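Local coordinates for amino Transferase (Eubacterium rectale, PDB 3ELE), which is a pyridoxal-5'-phosphate-bound member of the class I and II aminotransferases, and so probably transfers amino groups between amino acids and 2-oxo acids, at residues S7-Q10 against L11-R15; L21-Y24 against G25-R28. All blocks are in the same frame, centred on the assembly; numbering follows the deposited sequence.

Contact 1. Residues S7-Q10 against L11-R15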
loop_
_atom_site.group_PDB
_atom_site.type_symbol
_atom_site.label_atom_id
_atom_site.label_comp_id
_atom_site.label_asym_id
_atom_site.label_seq_id
_atom_site.Cartn_x
_atom_site.Cartn_y
_atom_site.Cartn_z
ATOM N N SER A 7 -0.046 -7.968 18.782
ATOM C CA SER A 7 -0.843 -8.423 17.620
ATOM C C SER A 7 -0.057 -8.362 16.330
ATOM O O SER A 7 -0.203 -9.245 15.471
ATOM C CB SER A 7 -2.112 -7.595 17.439
ATOM O OG SER A 7 -2.853 -7.655 18.628
HETATM N N MSE A 8 0.756 -7.312 16.185
HETATM C CA MSE A 8 1.603 -7.156 15.006
HETATM C C MSE A 8 2.688 -8.221 15.036
HETATM O O MSE A 8 2.893 -8.886 14.042
HETATM C CB MSE A 8 2.188 -5.756 14.900
HETATM C CG MSE A 8 1.144 -4.652 14.716
HETATM SE SE MSE A 8 -0.037 -4.843 13.244
HETATM C CE MSE A 8 -1.470 -5.925 14.002
ATOM N N TYR A 9 3.332 -8.415 16.184
ATOM C CA TYR A 9 4.306 -9.498 16.343
ATOM C C TYR A 9 3.689 -10.860 15.943
ATOM O O TYR A 9 4.287 -11.622 15.183
ATOM C CB TYR A 9 4.845 -9.584 17.783
ATOM C CG TYR A 9 5.684 -10.840 17.977
ATOM C CD1 TYR A 9 7.020 -10.879 17.571
ATOM C CD2 TYR A 9 5.110 -12.016 18.495
ATOM C CE1 TYR A 9 7.777 -12.029 17.716
ATOM C CE2 TYR A 9 5.854 -13.181 18.627
ATOM C CZ TYR A 9 7.186 -13.186 18.232
ATOM O OH TYR A 9 7.915 -14.342 18.360
ATOM N N GLN A 10 2.506 -11.159 16.467
ATOM C CA GLN A 10 1.824 -12.422 16.140
ATOM C C GLN A 10 1.463 -12.557 14.670
ATOM O O GLN A 10 1.697 -13.593 14.066
ATOM C CB GLN A 10 0.610 -12.665 17.054
ATOM C CG GLN A 10 1.033 -13.222 18.421
ATOM C CD GLN A 10 1.770 -14.585 18.309
ATOM O OE1 GLN A 10 1.451 -15.415 17.450
ATOM N NE2 GLN A 10 2.772 -14.784 19.146
ATOM N N LEU A 11 0.944 -11.487 14.093
ATOM C CA LEU A 11 0.588 -11.468 12.690
ATOM C C LEU A 11 1.819 -11.636 11.771
ATOM O O LEU A 11 1.708 -12.233 10.730
ATOM C CB LEU A 11 -0.189 -10.183 12.383
ATOM C CG LEU A 11 -0.975 -10.043 11.105
ATOM C CD1 LEU A 11 -1.977 -11.177 10.947
ATOM C CD2 LEU A 11 -1.680 -8.697 11.145
ATOM N N GLY A 12 2.989 -11.154 12.183
ATOM C CA GLY A 12 4.215 -11.318 11.391
ATOM C C GLY A 12 5.031 -12.569 11.673
ATOM O O GLY A 12 5.919 -12.888 10.903
ATOM N N SER A 13 4.763 -13.238 12.787
ATOM C CA SER A 13 5.484 -14.438 13.191
ATOM C C SER A 13 4.698 -15.730 12.906
ATOM O O SER A 13 5.317 -16.795 12.819
ATOM C CB SER A 13 5.869 -14.350 14.677
ATOM O OG SER A 13 4.716 -14.322 15.494
ATOM N N VAL A 14 3.361 -15.635 12.783
ATOM C CA VAL A 14 2.497 -16.786 12.500
ATOM C C VAL A 14 2.924 -17.434 11.175
ATOM O O VAL A 14 3.139 -16.753 10.173
ATOM C CB VAL A 14 0.974 -16.431 12.520
ATOM C CG1 VAL A 14 0.591 -15.472 11.381
ATOM C CG2 VAL A 14 0.126 -17.713 12.478
ATOM N N ARG A 15 3.109 -18.747 11.219
ATOM C CA ARG A 15 3.585 -19.522 10.069
ATOM C C ARG A 15 2.374 -19.938 9.252
ATOM O O ARG A 15 1.391 -20.424 9.814
ATOM C CB ARG A 15 4.372 -20.739 10.566
ATOM C CG ARG A 15 5.583 -20.365 11.423
ATOM C CD ARG A 15 6.150 -21.566 12.149
ATOM N NE ARG A 15 6.759 -22.551 11.256
ATOM C CZ ARG A 15 7.390 -23.660 11.660
ATOM N NH1 ARG A 15 7.546 -23.959 12.957
ATOM N NH2 ARG A 15 7.900 -24.475 10.749
#
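Tyr-9 and Ser-13, one turn apart, meet through side chain and backbone alike. Ser-13 OG bonds to Tyr-9 O at 2.8 Å, coming in from above the carbonyl plane; with OG between its own backbone N and carbonyl carbon (chi1 64°), the hydroxyl folds back over the preceding turn. Ser-13 N adds a weak bond to the same oxygen. The serine also covers one face of the tyrosine ring: OG sits 3.5 Å above the plane, toward the rim, and CB makes a CH-pi contact 4.2 Å from the ring centroid. With the ring of Tyr-9 cut back to an alanine, Ser-13 CB and OG would probably lose the aromatic face they lie over.

All this happens in the last turn of the N-terminal helix 6-13, where Val-14 is the first residue to leave helical geometry. Backbone bonds close the turn: Gly-12 N to Met-8 O at 2.9 Å, and Val-14 N to Gln-10 O, also 2.9 Å.

Apolar packing occupies another side. CE of selenomethionine Met-8 lies 4.0 Å from Leu-11 CD2, the two side chains lying alongside each other and pointing the same way. Against them pack Ala-282 and Gly-278 of the second subunit, respectively.

Contact 2. Residues L21-Y24 against G25-R28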
loop_
_atom_site.group_PDB
_atom_site.type_symbol
_atom_site.label_atom_id
_atom_site.label_comp_id
_atom_site.label_asym_id
_atom_site.label_seq_id
_atom_site.Cartn_x
_atom_site.Cartn_y
_atom_site.Cartn_z
ATOM N N LEU A 21 3.385 -25.815 3.217
ATOM C CA LEU A 21 3.057 -26.923 2.309
ATOM C C LEU A 21 3.754 -26.696 0.963
ATOM O O LEU A 21 4.358 -27.626 0.428
ATOM C CB LEU A 21 1.535 -27.056 2.142
ATOM C CG LEU A 21 0.999 -28.260 1.374
ATOM C CD1 LEU A 21 1.429 -29.523 2.057
ATOM C CD2 LEU A 21 -0.525 -28.184 1.278
ATOM N N PHE A 22 3.705 -25.462 0.446
ATOM C CA PHE A 22 4.413 -25.108 -0.803
ATOM C C PHE A 22 5.933 -25.357 -0.723
ATOM O O PHE A 22 6.511 -25.958 -1.640
ATOM C CB PHE A 22 4.137 -23.661 -1.241
ATOM C CG PHE A 22 4.946 -23.240 -2.436
ATOM C CD1 PHE A 22 4.606 -23.701 -3.710
ATOM C CD2 PHE A 22 6.091 -22.438 -2.288
ATOM C CE1 PHE A 22 5.374 -23.343 -4.844
ATOM C CE2 PHE A 22 6.868 -22.070 -3.409
ATOM C CZ PHE A 22 6.508 -22.529 -4.693
ATOM N N GLU A 23 6.563 -24.879 0.355
ATOM C CA GLU A 23 8.009 -25.084 0.595
ATOM C C GLU A 23 8.337 -26.556 0.844
ATOM O O GLU A 23 9.391 -27.032 0.408
ATOM C CB GLU A 23 8.514 -24.226 1.765
ATOM C CG GLU A 23 8.388 -22.708 1.542
ATOM C CD GLU A 23 9.244 -22.179 0.394
ATOM O OE1 GLU A 23 10.439 -22.576 0.294
ATOM O OE2 GLU A 23 8.721 -21.357 -0.400
ATOM N N TYR A 24 7.452 -27.273 1.551
ATOM C CA TYR A 24 7.582 -28.735 1.717
ATOM C C TYR A 24 7.668 -29.456 0.354
ATOM O O TYR A 24 8.475 -30.382 0.195
ATOM C CB TYR A 24 6.432 -29.301 2.569
ATOM C CG TYR A 24 6.383 -30.809 2.657
ATOM C CD1 TYR A 24 7.212 -31.497 3.539
ATOM C CD2 TYR A 24 5.491 -31.553 1.864
ATOM C CE1 TYR A 24 7.175 -32.893 3.634
ATOM C CE2 TYR A 24 5.444 -32.955 1.944
ATOM C CZ TYR A 24 6.289 -33.621 2.831
ATOM O OH TYR A 24 6.263 -34.985 2.943
ATOM N N GLY A 25 6.852 -29.031 -0.616
ATOM C CA GLY A 25 6.879 -29.604 -1.977
ATOM C C GLY A 25 8.205 -29.413 -2.716
ATOM O O GLY A 25 8.634 -30.303 -3.459
ATOM N N LYS A 26 8.838 -28.252 -2.524
ATOM C CA LYS A 26 10.162 -27.970 -3.104
ATOM C C LYS A 26 11.225 -28.889 -2.508
ATOM O O LYS A 26 12.092 -29.372 -3.242
ATOM C CB LYS A 26 10.571 -26.506 -2.933
ATOM C CG LYS A 26 9.673 -25.529 -3.682
ATOM C CD LYS A 26 10.342 -24.165 -3.895
ATOM C CE LYS A 26 10.633 -23.456 -2.583
ATOM N NZ LYS A 26 11.218 -22.076 -2.721
ATOM N N LYS A 27 11.137 -29.128 -1.192
ATOM C CA LYS A 27 12.031 -30.063 -0.477
ATOM C C LYS A 27 11.807 -31.490 -0.969
ATOM O O LYS A 27 12.761 -32.243 -1.143
ATOM C CB LYS A 27 11.856 -29.965 1.055
ATOM C CG LYS A 27 12.334 -28.627 1.630
ATOM C CD LYS A 27 12.188 -28.487 3.169
ATOM C CE LYS A 27 10.731 -28.385 3.604
ATOM N NZ LYS A 27 10.527 -27.981 5.031
ATOM N N ARG A 28 10.542 -31.848 -1.201
ATOM C CA ARG A 28 10.172 -33.151 -1.768
ATOM C C ARG A 28 10.621 -33.308 -3.235
ATOM O O ARG A 28 11.001 -34.409 -3.645
ATOM C CB ARG A 28 8.659 -33.412 -1.631
ATOM C CG ARG A 28 8.163 -33.751 -0.209
ATOM C CD ARG A 28 8.823 -34.977 0.435
ATOM N NE ARG A 28 8.585 -36.208 -0.310
ATOM C CZ ARG A 28 9.200 -37.369 -0.114
ATOM N NH1 ARG A 28 10.180 -37.521 0.776
ATOM N NH2 ARG A 28 8.848 -38.401 -0.863
#
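Helix 17-32, which packs side chains against strand 357-358, supplies both halves of this contact, and its i to i+3 and i to i+4 spacing sets which side chains meet. Tyr-24 and Arg-28 are one i, i+4 pair. The arginine's aliphatic part lies over one face of the phenol ring: CG is 3.8 Å from the ring centroid, 23° off its normal, a CH-pi contact, while CD continues along the ring to pass 3.6 Å from Tyr-24 OH. Bends at chi2 and chi3 fold the arginine chain alongside the tyrosine, and its guanidinium ends up turned 19° from the ring plane. The charged end is held further on, in a salt bridge from Arg-28 NE to Asp-356, just ahead of the strand. Lys-353 makes a cation-pi contact with the Tyr-24 ring, and Leu-358 touches the tyrosine too.

A second pair, three residues apart, is Glu-23 and Lys-26, which run side by side in the same direction. Lys-26 NZ forms a salt bridge with Glu-23 OE1 at 3.2 Å; its bond to OE2 is weak. Both residues are exposed, so solvent probably screens much of this attraction. Lys-26 also passes obliquely by Phe-22, whose side chain also touches Ser-41 and Ile-42.

Backbone bonds hold the turns together: Gly-25 N to Leu-21 O at 3.0 Å and Arg-28 N to Tyr-24 O at 2.9 Å, with a weaker one from Lys-26 N to Phe-22 O. Lys-27 N is bonded to Glu-23 O at 3.2 Å, and the lysine's chain, bent at chi3, curls back until CE lies 3.7 Å from Tyr-24 CA.

Contacts 1 and 2 sit on consecutive helices, 6-13 and 17-32, one after the other along the chain. Their centres are 22 Å apart and their nearest atoms about 7 Å, so they do not touch. Arg-15, at the end of contact 1, forms a salt bridge with Glu-20, just ahead of contact 2 on the second helix. The surroundings differ: the first helix packs against the second subunit, whereas no other chain of the assembly touches residues 21-28; there Leu-21 and Tyr-24 lie on Leu-358 of the same chain. Neither contact contributes a residue to the pyridoxal-5'-phosphate pocket; the Phe-22 side chain is about 13 Å from a bound cofactor.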